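Local coordinates for tyrosine specific protein phosphatase (Trypanosoma cruzi, PDB 4AZ1) that probably removes phosphate from phosphotyrosine residues of protein substrates, at residues 62-67 / 107-113; 73-77 / 103-107. One frame throughout, in Å; residues are numbered along the deposited sequence. Where two conformers were deposited one is given.

In the fold
Both contacts lay parts of the long loop before strand 79-82 against one helix, 101-110, with their centres 8 Å apart and Met107 shared between them. Contact 2 (73-77 / 103-107) is nested inside the chain loop closed by contact 1 (62-67 / 107-113). Their loop sides also touch each other: Tyr62 O packs on Ile77 CG1 at 3.3 Å, and Asp67 OD2 lies 2.5 Å from Thr73 OG1, a probable hydrogen bond across the unmodelled residues 68-71. A formate, probably from the crystallisation liquor, lies beside the Ile77 side chain. Strand 222-225, which leads into the family's phosphate-binding signature loop, packs on Leu108 and Ile113.

Contact 1 (62-67 / 107-113); sequences YPQVTD and MLYEKKI
Lys111 lies along a Tyr62-Pro63 pair joined by a cis peptide bond, a geometry that proline tolerates far better than other residues. The cis link folds Pro63 back onto its neighbour, putting CB 3.7 Å above the plane of the Tyr62 ring and over its centre. Met107 reaches the same ring from its edge: SD lies in the ring plane, 5.1 Å from the centroid and 90° off the ring normal. This is a Met-aromatic contact, made possible by a flexible thioether chain that bends at chi2 and chi3. A chi1 of -169°, with CG opposite the backbone N, brings the phenol end to the helix, and Tyr62 OH comes 3.2 Å from Lys111 CG.

Lysine suits its place because it offers both a methylene chain and a charge. The chain bends at chi2 (-58°) and then runs extended past Pro63, where CE is 3.6 Å from Pro63 CB. It ends tip to tip with Thr66, NZ donating a 2.8 Å hydrogen bond to OG1. The turn that holds Thr66 is closed by its own backbone N bonding to Pro63 O at 3.1 Å. Asp67 may add a weak electrostatic pull, but its OD1 stays 4.5 Å from Lys111 NZ, beyond a salt bridge, while its OD2 bonds to Thr73.

Lys112 is the first residue to leave the helical conformation; its positive phi lets Ile113 N bond back to Leu108 O. Ile113 then buries its side chain against Val223. The contact thus packs a cis-proline turn against a helix C-terminus closed by a Schellman motif, just before strand 115-118 of the phosphatase's central sheet.

Contact 2 (73-77 / 103-107); sequences TPYYI and DFLAM
The polar link is made by Asp103, whose OD2 accepts the backbone N-H of Tyr76 at 3.1 Å along a nearly straight path (164°). The donor meets the anti side of the carboxylate, 23° out of its plane. A salt bridge from Lys48 reaches the same oxygen, so a short acidic side chain suits this buried spot: one oxygen takes a loop N-H and a charge that probably stabilises the anion.

Aromatic packing comes next. In Tyr75, deposited in two conformers of which one is described, chi1 of 50° sets CG between the backbone N and the carbonyl carbon, which lays one ring face on the helix backbone around Met107 N. Over that same face, Met107 CB comes 3.5 Å from Tyr75 CE1 and Ala106 CB 3.9 Å from Tyr75 CD2, a bare methyl letting the ring come close. Thr73 CG2 covers the opposite face, 3.6 Å above the ring centre.

Aliphatic contacts complete the interface. Ile77 divides its branches, CG2 meeting the Phe104 ring at its edge (4.4 Å to CD1) and CD1 meeting Met107 CE at 4.1 Å. Ile77 and Phe104 both also touch Cys93, so loop, helix 101-110 and strand 90-93 meet here, where the loop leads into outermost strand 79-82 of this phosphatase fold's mixed sheet.

Contact 1 (62-67 / 107-113)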
loop_
_atom_site.group_PDB
_atom_site.type_symbol
_atom_site.label_atom_id
_atom_site.label_comp_id
_atom_site.label_asym_id
_atom_site.label_seq_id
_atom_site.Cartn_x
_atom_site.Cartn_y
_atom_site.Cartn_z
ATOM N N TYR A 62 4.239 16.223 -7.753
ATOM C CA TYR A 62 5.415 15.357 -7.798
ATOM C C TYR A 62 4.978 13.896 -7.741
ATOM O O TYR A 62 4.081 13.549 -6.970
ATOM C CB TYR A 62 6.386 15.682 -6.647
ATOM C CG TYR A 62 7.744 15.001 -6.780
ATOM C CD1 TYR A 62 8.754 15.565 -7.557
ATOM C CD2 TYR A 62 8.013 13.795 -6.131
ATOM C CE1 TYR A 62 9.993 14.951 -7.687
ATOM C CE2 TYR A 62 9.247 13.176 -6.254
ATOM C CZ TYR A 62 10.235 13.758 -7.033
ATOM O OH TYR A 62 11.462 13.144 -7.163
ATOM N N PRO A 63 5.621 13.032 -8.540
ATOM C CA PRO A 63 6.782 13.305 -9.399
ATOM C C PRO A 63 6.467 13.723 -10.837
ATOM O O PRO A 63 7.392 13.742 -11.650
ATOM C CB PRO A 63 7.480 11.946 -9.443
ATOM C CG PRO A 63 6.339 10.988 -9.448
ATOM C CD PRO A 63 5.309 11.592 -8.500
ATOM N N GLN A 64 5.214 14.045 -11.146
ATOM C CA GLN A 64 4.793 14.255 -12.538
ATOM C C GLN A 64 5.497 15.402 -13.267
ATOM O O GLN A 64 5.546 15.415 -14.496
ATOM C CB GLN A 64 3.271 14.434 -12.623
ATOM C CG GLN A 64 2.457 13.153 -12.383
ATOM C CD GLN A 64 2.413 12.716 -10.916
ATOM O OE1 GLN A 64 3.070 13.305 -10.047
ATOM N NE2 GLN A 64 1.625 11.679 -10.638
ATOM N N VAL A 65 6.046 16.353 -12.517
ATOM C CA VAL A 65 6.691 17.517 -13.125
ATOM C C VAL A 65 8.166 17.283 -13.466
ATOM O O VAL A 65 8.806 18.126 -14.102
ATOM C CB VAL A 65 6.540 18.763 -12.240
ATOM C CG1 VAL A 65 5.077 19.137 -12.139
ATOM C CG2 VAL A 65 7.128 18.513 -10.853
ATOM N N THR A 66 8.695 16.137 -13.038
ATOM C CA THR A 66 10.046 15.714 -13.404
ATOM C C THR A 66 10.039 14.868 -14.681
ATOM O O THR A 66 11.086 14.642 -15.294
ATOM C CB THR A 66 10.745 14.928 -12.260
ATOM O OG1 THR A 66 9.821 14.008 -11.662
ATOM C CG2 THR A 66 11.262 15.881 -11.190
ATOM N N ASP A 67 8.851 14.409 -15.077
ATOM C CA ASP A 67 8.688 13.592 -16.280
ATOM C C ASP A 67 9.092 14.357 -17.540
ATOM O O ASP A 67 8.362 15.231 -18.009
ATOM C CB ASP A 67 7.240 13.105 -16.417
ATOM C CG ASP A 67 6.786 12.262 -15.236
ATOM O OD1 ASP A 67 7.631 11.908 -14.384
ATOM O OD2 ASP A 67 5.578 11.943 -15.168
ATOM N N MET A 107 7.706 5.584 -5.606
ATOM C CA MET A 107 8.252 6.913 -5.841
ATOM C C MET A 107 9.635 7.021 -5.226
ATOM O O MET A 107 10.571 7.444 -5.900
ATOM C CB MET A 107 7.335 7.993 -5.260
ATOM C CG MET A 107 7.832 9.421 -5.488
ATOM S SD MET A 107 8.946 10.018 -4.178
ATOM C CE MET A 107 7.915 9.699 -2.733
ATOM N N LEU A 108 9.760 6.633 -3.953
ATOM C CA LEU A 108 11.045 6.694 -3.265
ATOM C C LEU A 108 12.078 5.920 -4.056
ATOM O O LEU A 108 13.231 6.348 -4.196
ATOM C CB LEU A 108 10.943 6.078 -1.873
ATOM C CG LEU A 108 10.100 6.827 -0.857
ATOM C CD1 LEU A 108 10.166 6.106 0.484
ATOM C CD2 LEU A 108 10.637 8.258 -0.758
ATOM N N TYR A 109 11.645 4.781 -4.588
ATOM C CA TYR A 109 12.542 3.876 -5.273
ATOM C C TYR A 109 12.952 4.393 -6.644
ATOM O O TYR A 109 14.138 4.424 -6.967
ATOM C CB TYR A 109 11.910 2.487 -5.408
ATOM C CG TYR A 109 12.852 1.500 -6.040
ATOM C CD1 TYR A 109 13.847 0.880 -5.286
ATOM C CD2 TYR A 109 12.773 1.202 -7.396
ATOM C CE1 TYR A 109 14.730 -0.015 -5.867
ATOM C CE2 TYR A 109 13.654 0.301 -7.985
ATOM C CZ TYR A 109 14.624 -0.302 -7.213
ATOM O OH TYR A 109 15.500 -1.192 -7.790
ATOM N N GLU A 110 11.973 4.757 -7.465
ATOM C CA GLU A 110 12.255 5.223 -8.821
ATOM C C GLU A 110 13.019 6.555 -8.825
ATOM O O GLU A 110 13.896 6.771 -9.667
ATOM C CB GLU A 110 10.954 5.359 -9.626
ATOM C CG GLU A 110 11.172 5.616 -11.122
ATOM C CD GLU A 110 10.354 6.785 -11.644
ATOM O OE1 GLU A 110 9.275 7.059 -11.075
ATOM O OE2 GLU A 110 10.795 7.436 -12.619
ATOM N N LYS A 111 12.688 7.437 -7.882
ATOM C CA LYS A 111 13.331 8.746 -7.807
ATOM C C LYS A 111 14.633 8.725 -7.011
ATOM O O LYS A 111 15.334 9.738 -6.957
ATOM C CB LYS A 111 12.372 9.798 -7.229
ATOM C CG LYS A 111 11.239 10.147 -8.170
ATOM C CD LYS A 111 11.797 10.661 -9.485
ATOM C CE LYS A 111 10.702 10.881 -10.514
ATOM N NZ LYS A 111 11.214 11.614 -11.730
ATOM N N LYS A 112 14.951 7.576 -6.410
ATOM C CA LYS A 112 16.192 7.416 -5.646
ATOM C C LYS A 112 16.257 8.428 -4.498
ATOM O O LYS A 112 17.297 9.039 -4.237
ATOM C CB LYS A 112 17.437 7.555 -6.551
ATOM C CG LYS A 112 17.438 6.651 -7.792
ATOM C CD LYS A 112 17.232 5.187 -7.422
ATOM C CE LYS A 112 16.910 4.333 -8.656
ATOM N NZ LYS A 112 16.360 2.994 -8.283
ATOM N N ILE A 113 15.136 8.604 -3.814
ATOM C CA ILE A 113 15.079 9.540 -2.702
ATOM C C ILE A 113 16.016 9.068 -1.587
ATOM O O ILE A 113 16.028 7.882 -1.234
ATOM C CB ILE A 113 13.637 9.701 -2.202
ATOM C CG1 ILE A 113 12.771 10.312 -3.311
ATOM C CG2 ILE A 113 13.591 10.543 -0.933
ATOM C CD1 ILE A 113 13.297 11.652 -3.845
#

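Contact 2 (73-77 / 103-107)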
loop_
_atom_site.group_PDB
_atom_site.type_symbol
_atom_site.label_atom_id
_atom_site.label_comp_id
_atom_site.label_asym_id
_atom_site.label_seq_id
_atom_site.Cartn_x
_atom_site.Cartn_y
_atom_site.Cartn_z
ATOM N N THR A 73 3.795 8.698 -15.404
ATOM C CA THR A 73 4.055 8.258 -14.032
ATOM C C THR A 73 2.852 7.471 -13.524
ATOM O O THR A 73 1.764 8.024 -13.354
ATOM C CB THR A 73 4.366 9.407 -13.049
ATOM O OG1 THR A 73 5.524 10.126 -13.488
ATOM C CG2 THR A 73 4.647 8.830 -11.673
ATOM N N PRO A 74 3.051 6.169 -13.281
ATOM C CA PRO A 74 2.001 5.215 -12.911
ATOM C C PRO A 74 1.666 5.199 -11.418
ATOM O O PRO A 74 0.995 4.270 -10.955
ATOM C CB PRO A 74 2.613 3.870 -13.311
ATOM C CG PRO A 74 4.084 4.069 -13.098
ATOM C CD PRO A 74 4.365 5.515 -13.434
ATOM N N TYR A 75 2.102 6.197 -10.668
ATOM C CA TYR A 75 1.698 6.250 -9.276
ATOM C C TYR A 75 1.377 7.663 -8.839
ATOM O O TYR A 75 1.782 8.641 -9.467
ATOM C CB TYR A 75 2.750 5.621 -8.364
ATOM C CG TYR A 75 4.141 6.125 -8.615
ATOM C CD1 TYR A 75 4.529 7.375 -8.173
ATOM C CD2 TYR A 75 5.069 5.348 -9.294
ATOM C CE1 TYR A 75 5.792 7.842 -8.394
ATOM C CE2 TYR A 75 6.344 5.810 -9.524
ATOM C CZ TYR A 75 6.699 7.061 -9.069
ATOM O OH TYR A 75 7.967 7.546 -9.287
ATOM N N TYR A 76 0.644 7.753 -7.743
ATOM C CA TYR A 76 0.179 9.030 -7.245
ATOM C C TYR A 76 0.562 9.179 -5.789
ATOM O O TYR A 76 0.264 8.311 -4.949
ATOM C CB TYR A 76 -1.341 9.172 -7.415
ATOM C CG TYR A 76 -1.931 10.356 -6.667
ATOM C CD1 TYR A 76 -1.966 11.616 -7.245
ATOM C CD2 TYR A 76 -2.468 10.205 -5.392
ATOM C CE1 TYR A 76 -2.501 12.695 -6.572
ATOM C CE2 TYR A 76 -3.011 11.286 -4.712
ATOM C CZ TYR A 76 -3.022 12.524 -5.311
ATOM O OH TYR A 76 -3.558 13.596 -4.644
ATOM N N ILE A 77 1.255 10.272 -5.498
ATOM C CA ILE A 77 1.349 10.739 -4.144
ATOM C C ILE A 77 0.712 12.131 -4.130
ATOM O O ILE A 77 0.844 12.899 -5.095
ATOM C CB ILE A 77 2.796 10.730 -3.616
ATOM C CG1 ILE A 77 3.615 11.863 -4.224
ATOM C CG2 ILE A 77 3.460 9.352 -3.885
ATOM C CD1 ILE A 77 4.801 12.285 -3.353
ATOM N N ASP A 103 2.452 3.204 -3.988
ATOM C CA ASP A 103 2.813 4.373 -4.793
ATOM C C ASP A 103 3.940 5.162 -4.139
ATOM O O ASP A 103 4.881 5.616 -4.803
ATOM C CB ASP A 103 1.607 5.295 -4.944
ATOM C CG ASP A 103 0.411 4.594 -5.557
ATOM O OD1 ASP A 103 -0.179 3.706 -4.883
ATOM O OD2 ASP A 103 0.062 4.944 -6.707
ATOM N N PHE A 104 3.836 5.335 -2.832
ATOM C CA PHE A 104 4.792 6.162 -2.107
ATOM C C PHE A 104 6.169 5.502 -2.178
ATOM O O PHE A 104 7.170 6.149 -2.520
ATOM C CB PHE A 104 4.321 6.324 -0.663
ATOM C CG PHE A 104 5.226 7.173 0.201
ATOM C CD1 PHE A 104 5.322 8.545 0.003
ATOM C CD2 PHE A 104 5.953 6.599 1.235
ATOM C CE1 PHE A 104 6.140 9.326 0.822
ATOM C CE2 PHE A 104 6.780 7.374 2.054
ATOM C CZ PHE A 104 6.868 8.732 1.850
ATOM N N LEU A 105 6.212 4.207 -1.884
ATOM C CA LEU A 105 7.476 3.469 -1.883
ATOM C C LEU A 105 8.071 3.396 -3.284
ATOM O O LEU A 105 9.299 3.478 -3.464
ATOM C CB LEU A 105 7.288 2.057 -1.306
ATOM C CG LEU A 105 6.828 1.994 0.158
ATOM C CD1 LEU A 105 6.771 0.549 0.692
ATOM C CD2 LEU A 105 7.695 2.846 1.053
ATOM N N ALA A 106 7.201 3.232 -4.278
ATOM C CA ALA A 106 7.653 3.168 -5.664
ATOM C C ALA A 106 8.300 4.487 -6.068
ATOM O O ALA A 106 9.297 4.508 -6.805
ATOM C CB ALA A 106 6.494 2.852 -6.593
ATOM N N MET A 107 7.706 5.584 -5.606
ATOM C CA MET A 107 8.252 6.913 -5.841
ATOM C C MET A 107 9.635 7.021 -5.226
ATOM O O MET A 107 10.571 7.444 -5.900
ATOM C CB MET A 107 7.335 7.993 -5.260
ATOM C CG MET A 107 7.832 9.421 -5.488
ATOM S SD MET A 107 8.946 10.018 -4.178
ATOM C CE MET A 107 7.915 9.699 -2.733
#